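Local coordinates for protein putative pore-forming toxin (Bacteroides vulgatus ATCC 8482, PDB 3KOG) that is of unknown function but may act as a pore-forming toxin, at residues K118-D123 with V173-H178; K189-Y194 with S210-S215. All blocks are in the same frame, centred on the assembly; numbering follows the deposited sequence. Where two conformers were deposited one is given.

Contact 1: residues K118-D123 with V173-H178; sequences KNNTSD and VQVLAH
Two hydrogen bonds tie N120 and S122 to the loop that follows strand 162-175, and both lie beside an Asx turn at the end of strand 98-120. In the first, N120 ND2 donates to L176 O over 2.8 Å; the donor stands well above the carbonyl plane, and the N-H...O angle of 133° marks the bond as bent. In the second, H178 N reaches S122 O at 3.1 Å, approaching almost in line with the carbonyl bond.

The turn itself is defined by N120 OD1, which takes the backbone N of S122 at 3.2 Å and S122 OG at 2.9 Å. With CG anti to the backbone N (chi1 -177°), the N120 amide extends toward the facing loop, its oxygen gripped by two donors of its own segment and its nitrogen shared between L176 O and Y124 O. Three bonds within the two segments, plus Y124, therefore fix the rotation of this buried amide.

Around the H178 ring the evidence is equally specific. S122 O sits 3.4 Å above the ring centre, so the same oxygen that receives H178 N also covers one ring face. The D123 carboxylate meets the ring at its NE2 edge, its plane nearly perpendicular to the imidazole at 86°. On the other ring nitrogen, ND1 is hydrogen-bonded to H230, and H232 also meets the ring, so the histidine-rich C-terminal segment joins the turn and the loop here.

Van der Waals packing completes the contact. V175 CG1 lies against the CB and ND2 of N120, next to Y126 of strand 126-143, while the A177 methyl rests against the backbone of S122 and D123, with CB 3.4 Å from S122 O.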
# COMPACT_ATOMS: atom_id res chain seq x y z
N LYS A 118 13.31 21.28 -10.75
CA LYS A 118 13.79 22.49 -10.10
C LYS A 118 15.27 22.25 -9.88
O LYS A 118 15.64 21.27 -9.19
CB LYS A 118 13.14 22.70 -8.73
CG LYS A 118 12.02 23.73 -8.69
CD LYS A 118 11.16 23.54 -7.43
N ASN A 119 16.11 23.10 -10.46
CA ASN A 119 17.52 23.00 -10.15
C ASN A 119 17.77 23.81 -8.90
O ASN A 119 17.36 24.97 -8.85
CB ASN A 119 18.39 23.53 -11.28
CG ASN A 119 18.56 22.54 -12.42
OD1 ASN A 119 18.39 21.34 -12.28
ND2 ASN A 119 18.93 23.06 -13.57
N ASN A 120 18.46 23.23 -7.94
CA ASN A 120 19.00 23.96 -6.80
C ASN A 120 20.52 23.99 -6.88
O ASN A 120 21.21 23.11 -6.35
CB ASN A 120 18.54 23.30 -5.51
CG ASN A 120 18.99 24.05 -4.29
OD1 ASN A 120 19.45 25.20 -4.38
ND2 ASN A 120 18.83 23.41 -3.13
N THR A 121 21.04 25.03 -7.54
CA THR A 121 22.49 25.20 -7.67
C THR A 121 23.15 25.78 -6.39
O THR A 121 24.37 25.89 -6.33
CB THR A 121 22.81 26.11 -8.87
OG1 THR A 121 22.07 27.32 -8.73
CG2 THR A 121 22.42 25.44 -10.19
N SER A 122 22.36 26.09 -5.36
CA SER A 122 22.89 26.67 -4.14
C SER A 122 23.48 25.62 -3.19
O SER A 122 23.32 24.40 -3.37
CB SER A 122 21.79 27.43 -3.38
OG SER A 122 21.13 26.61 -2.43
N ASP A 123 24.13 26.14 -2.15
CA ASP A 123 24.80 25.30 -1.16
C ASP A 123 23.89 24.97 0.02
O ASP A 123 24.37 24.51 1.06
CB ASP A 123 26.13 25.98 -0.70
CG ASP A 123 27.32 25.02 -0.72
OD1 ASP A 123 27.23 23.93 -0.09
OD2 ASP A 123 28.35 25.34 -1.38
N VAL A 173 9.10 17.59 1.85
CA VAL A 173 9.92 16.90 0.88
C VAL A 173 11.24 17.66 0.78
O VAL A 173 11.28 18.90 0.72
CB VAL A 173 9.19 16.77 -0.44
CG1 VAL A 173 10.07 16.05 -1.49
CG2 VAL A 173 7.87 16.03 -0.22
N GLN A 174 12.33 16.93 0.79
CA GLN A 174 13.63 17.54 0.86
C GLN A 174 14.20 17.80 -0.53
O GLN A 174 14.32 16.86 -1.33
CB GLN A 174 14.52 16.61 1.65
CG GLN A 174 15.81 17.15 2.10
CD GLN A 174 16.29 16.43 3.36
OE1 GLN A 174 15.48 16.00 4.17
NE2 GLN A 174 17.60 16.29 3.51
N VAL A 175 14.51 19.07 -0.81
CA VAL A 175 15.25 19.51 -2.00
C VAL A 175 16.68 19.69 -1.56
O VAL A 175 16.98 20.58 -0.80
CB VAL A 175 14.73 20.85 -2.58
CG1 VAL A 175 15.55 21.25 -3.82
CG2 VAL A 175 13.26 20.75 -2.92
N LEU A 176 17.58 18.84 -2.03
CA LEU A 176 18.98 18.93 -1.58
C LEU A 176 19.70 20.09 -2.18
O LEU A 176 19.26 20.69 -3.16
CB LEU A 176 19.74 17.61 -1.87
CG LEU A 176 19.33 16.39 -1.03
CD1 LEU A 176 20.17 15.17 -1.39
CD2 LEU A 176 19.45 16.69 0.46
N ALA A 177 20.84 20.43 -1.59
CA ALA A 177 21.75 21.37 -2.23
C ALA A 177 22.35 20.73 -3.47
O ALA A 177 22.48 19.48 -3.55
CB ALA A 177 22.83 21.84 -1.26
N HIS A 178 22.69 21.55 -4.46
CA HIS A 178 23.40 21.11 -5.67
C HIS A 178 22.68 19.94 -6.32
O HIS A 178 23.27 18.87 -6.56
CB HIS A 178 24.85 20.75 -5.33
CG HIS A 178 25.62 21.87 -4.68
ND1 HIS A 178 26.03 22.98 -5.36
CD2 HIS A 178 26.03 22.03 -3.40
CE1 HIS A 178 26.68 23.79 -4.54
NE2 HIS A 178 26.70 23.24 -3.34

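Contact 2: residues K189-Y194 with S210-S215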
# COMPACT_ATOMS: atom_id res chain seq x y z
N LYS A 189 -0.68 -1.33 -9.94
CA LYS A 189 -1.84 -2.20 -10.14
C LYS A 189 -1.42 -3.61 -9.76
O LYS A 189 -0.48 -4.14 -10.32
CB LYS A 189 -2.30 -2.20 -11.59
CG LYS A 189 -3.53 -3.13 -11.81
CD LYS A 189 -4.08 -3.05 -13.20
CE LYS A 189 -3.44 -4.03 -14.12
NZ LYS A 189 -4.31 -4.23 -15.34
N THR A 190 -2.06 -4.17 -8.74
CA THR A 190 -1.70 -5.47 -8.24
C THR A 190 -2.89 -6.42 -8.59
O THR A 190 -4.02 -6.13 -8.24
CB THR A 190 -1.43 -5.45 -6.75
OG1 THR A 190 -0.29 -4.61 -6.42
CG2 THR A 190 -1.19 -6.85 -6.20
N THR A 191 -2.63 -7.50 -9.31
CA THR A 191 -3.62 -8.52 -9.66
C THR A 191 -3.39 -9.74 -8.74
O THR A 191 -2.30 -10.32 -8.73
CB THR A 191 -3.55 -8.94 -11.14
OG1 THR A 191 -3.60 -7.75 -11.97
CG2 THR A 191 -4.77 -9.94 -11.52
N SER A 192 -4.41 -10.07 -7.96
CA SER A 192 -4.36 -11.13 -6.96
C SER A 192 -5.51 -12.11 -7.13
O SER A 192 -6.64 -11.70 -7.36
CB SER A 192 -4.38 -10.51 -5.56
OG SER A 192 -3.31 -9.58 -5.35
N VAL A 193 -5.22 -13.38 -6.97
CA VAL A 193 -6.22 -14.44 -7.10
C VAL A 193 -6.41 -14.98 -5.69
O VAL A 193 -5.43 -15.27 -5.00
CB VAL A 193 -5.73 -15.59 -8.02
CG1 VAL A 193 -6.67 -16.80 -7.96
CG2 VAL A 193 -5.48 -15.08 -9.47
N TYR A 194 -7.67 -15.07 -5.27
CA TYR A 194 -8.06 -15.56 -3.97
C TYR A 194 -8.93 -16.79 -4.12
O TYR A 194 -9.75 -16.89 -5.03
CB TYR A 194 -8.88 -14.52 -3.19
CG TYR A 194 -8.16 -13.25 -2.81
CD1 TYR A 194 -8.02 -12.21 -3.70
CD2 TYR A 194 -7.49 -13.14 -1.57
CE1 TYR A 194 -7.32 -11.06 -3.34
CE2 TYR A 194 -6.79 -11.99 -1.26
CZ TYR A 194 -6.72 -10.97 -2.15
OH TYR A 194 -5.99 -9.82 -1.83
N SER A 210 -13.41 -18.97 -6.29
CA SER A 210 -12.17 -18.27 -6.66
C SER A 210 -12.53 -16.94 -7.31
O SER A 210 -13.47 -16.86 -8.08
CB SER A 210 -11.36 -19.11 -7.64
OG SER A 210 -10.21 -18.39 -8.01
N PHE A 211 -11.79 -15.91 -7.00
CA PHE A 211 -12.03 -14.60 -7.61
C PHE A 211 -10.71 -13.86 -7.75
O PHE A 211 -9.71 -14.18 -7.04
CB PHE A 211 -13.07 -13.80 -6.84
CG PHE A 211 -12.66 -13.44 -5.41
CD1 PHE A 211 -12.78 -14.36 -4.40
CD2 PHE A 211 -12.19 -12.19 -5.12
CE1 PHE A 211 -12.42 -14.06 -3.09
CE2 PHE A 211 -11.84 -11.85 -3.83
CZ PHE A 211 -11.97 -12.80 -2.81
N THR A 212 -10.68 -12.91 -8.70
CA THR A 212 -9.47 -12.17 -9.00
C THR A 212 -9.71 -10.68 -8.76
O THR A 212 -10.73 -10.13 -9.19
CB THR A 212 -9.02 -12.42 -10.45
OG1 THR A 212 -8.79 -13.84 -10.64
CG2 THR A 212 -7.72 -11.61 -10.76
N VAL A 213 -8.75 -10.05 -8.10
CA VAL A 213 -8.85 -8.65 -7.72
C VAL A 213 -7.73 -7.78 -8.31
O VAL A 213 -6.55 -8.10 -8.16
CB VAL A 213 -8.79 -8.50 -6.23
CG1 VAL A 213 -8.97 -7.03 -5.83
CG2 VAL A 213 -9.84 -9.45 -5.57
N ASP A 214 -8.11 -6.65 -8.91
CA ASP A 214 -7.13 -5.62 -9.20
C ASP A 214 -7.19 -4.57 -8.11
O ASP A 214 -8.25 -4.02 -7.81
CB ASP A 214 -7.38 -4.92 -10.55
CG ASP A 214 -6.92 -5.73 -11.75
OD1 ASP A 214 -6.19 -6.76 -11.63
OD2 ASP A 214 -7.24 -5.26 -12.85
N SER A 215 -6.07 -4.34 -7.46
CA SER A 215 -5.99 -3.38 -6.38
C SER A 215 -4.89 -2.36 -6.72
O SER A 215 -3.87 -2.68 -7.37
CB SER A 215 -5.70 -4.02 -5.01
OG SER A 215 -4.52 -4.76 -4.97
O HOH W 1 -6.23 -6.43 -15.08
O HOH W 2 -1.57 -2.29 -5.86
O HOH W 3 -4.96 -7.41 -5.71
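T191 and D214 face each other as a non-hydrogen-bonded pair in an antiparallel beta hairpin formed by strands 179-198 and 207-225. T191 OG1 donates to D214 OD1 over 2.8 Å, arriving on the syn side but 33° out of the carboxylate plane. The threonine's chi1 of -52° sets OG1 beside its backbone N and alongside the aspartate, which points the same way; its other branch, CG2, presses on T212 CG2 at a tight 3.5 Å.

The second carboxylate oxygen looks to K189. That lysine's chain bends partway along, bringing NZ across to a long salt bridge with D214 OD2 at 4.0 Å. Water 1 closes the gap, accepting from NZ and donating to OD2.

On the face carrying T190, S192 and Y194, the aromatic end is packed differently. F211 takes the sterically demanding chi1 of 64°, which swings its ring over the neighbouring strand so that Y194 CB lies over one face, 3.8 Å from the centroid, in a CH-pi contact. The two rings are nearly parallel yet slid apart, with centroids 5.3 Å apart and little overlap, and Y159 meets both. V213 CG2 approaches the tyrosine obliquely, 3.7 Å from Y194 CE1.

Six backbone hydrogen bonds join the pairs T190-S215, S192-V213 and Y194-F211, the straightest being Y194 N to F211 O at 2.8 Å. Water 3 bridges T190 O, S192 OG and S215 OG, while the hydroxyls of T190 and S192 bond to S107 and S105 of strand 98-120. The chemistry thus differs by face: a hydroxyl-carboxylate-ammonium group on one, hydrated serines grading into aromatic packing on the other, consistent with a register fixed by the backbone and side chains that differ in chemistry from face to face.

Contact 1 and contact 2 lie on opposite sides of the centre of this elongated, strand-rich chain, their centres 41 Å apart and their nearest atoms about 22 Å apart. They come in series: 118-123 with 173-178 closes before 189-194 with 210-215 opens. Strand 179-198 starts directly after contact 1 and carries the first segment of contact 2, and it pairs antiparallel with strand 98-120, which leads into contact 1. Both therefore belong to the same large mixed sheet, one at a distal turn and the other within a hairpin nearer the centre. Long strands spanning this distance link the two regions without direct touch.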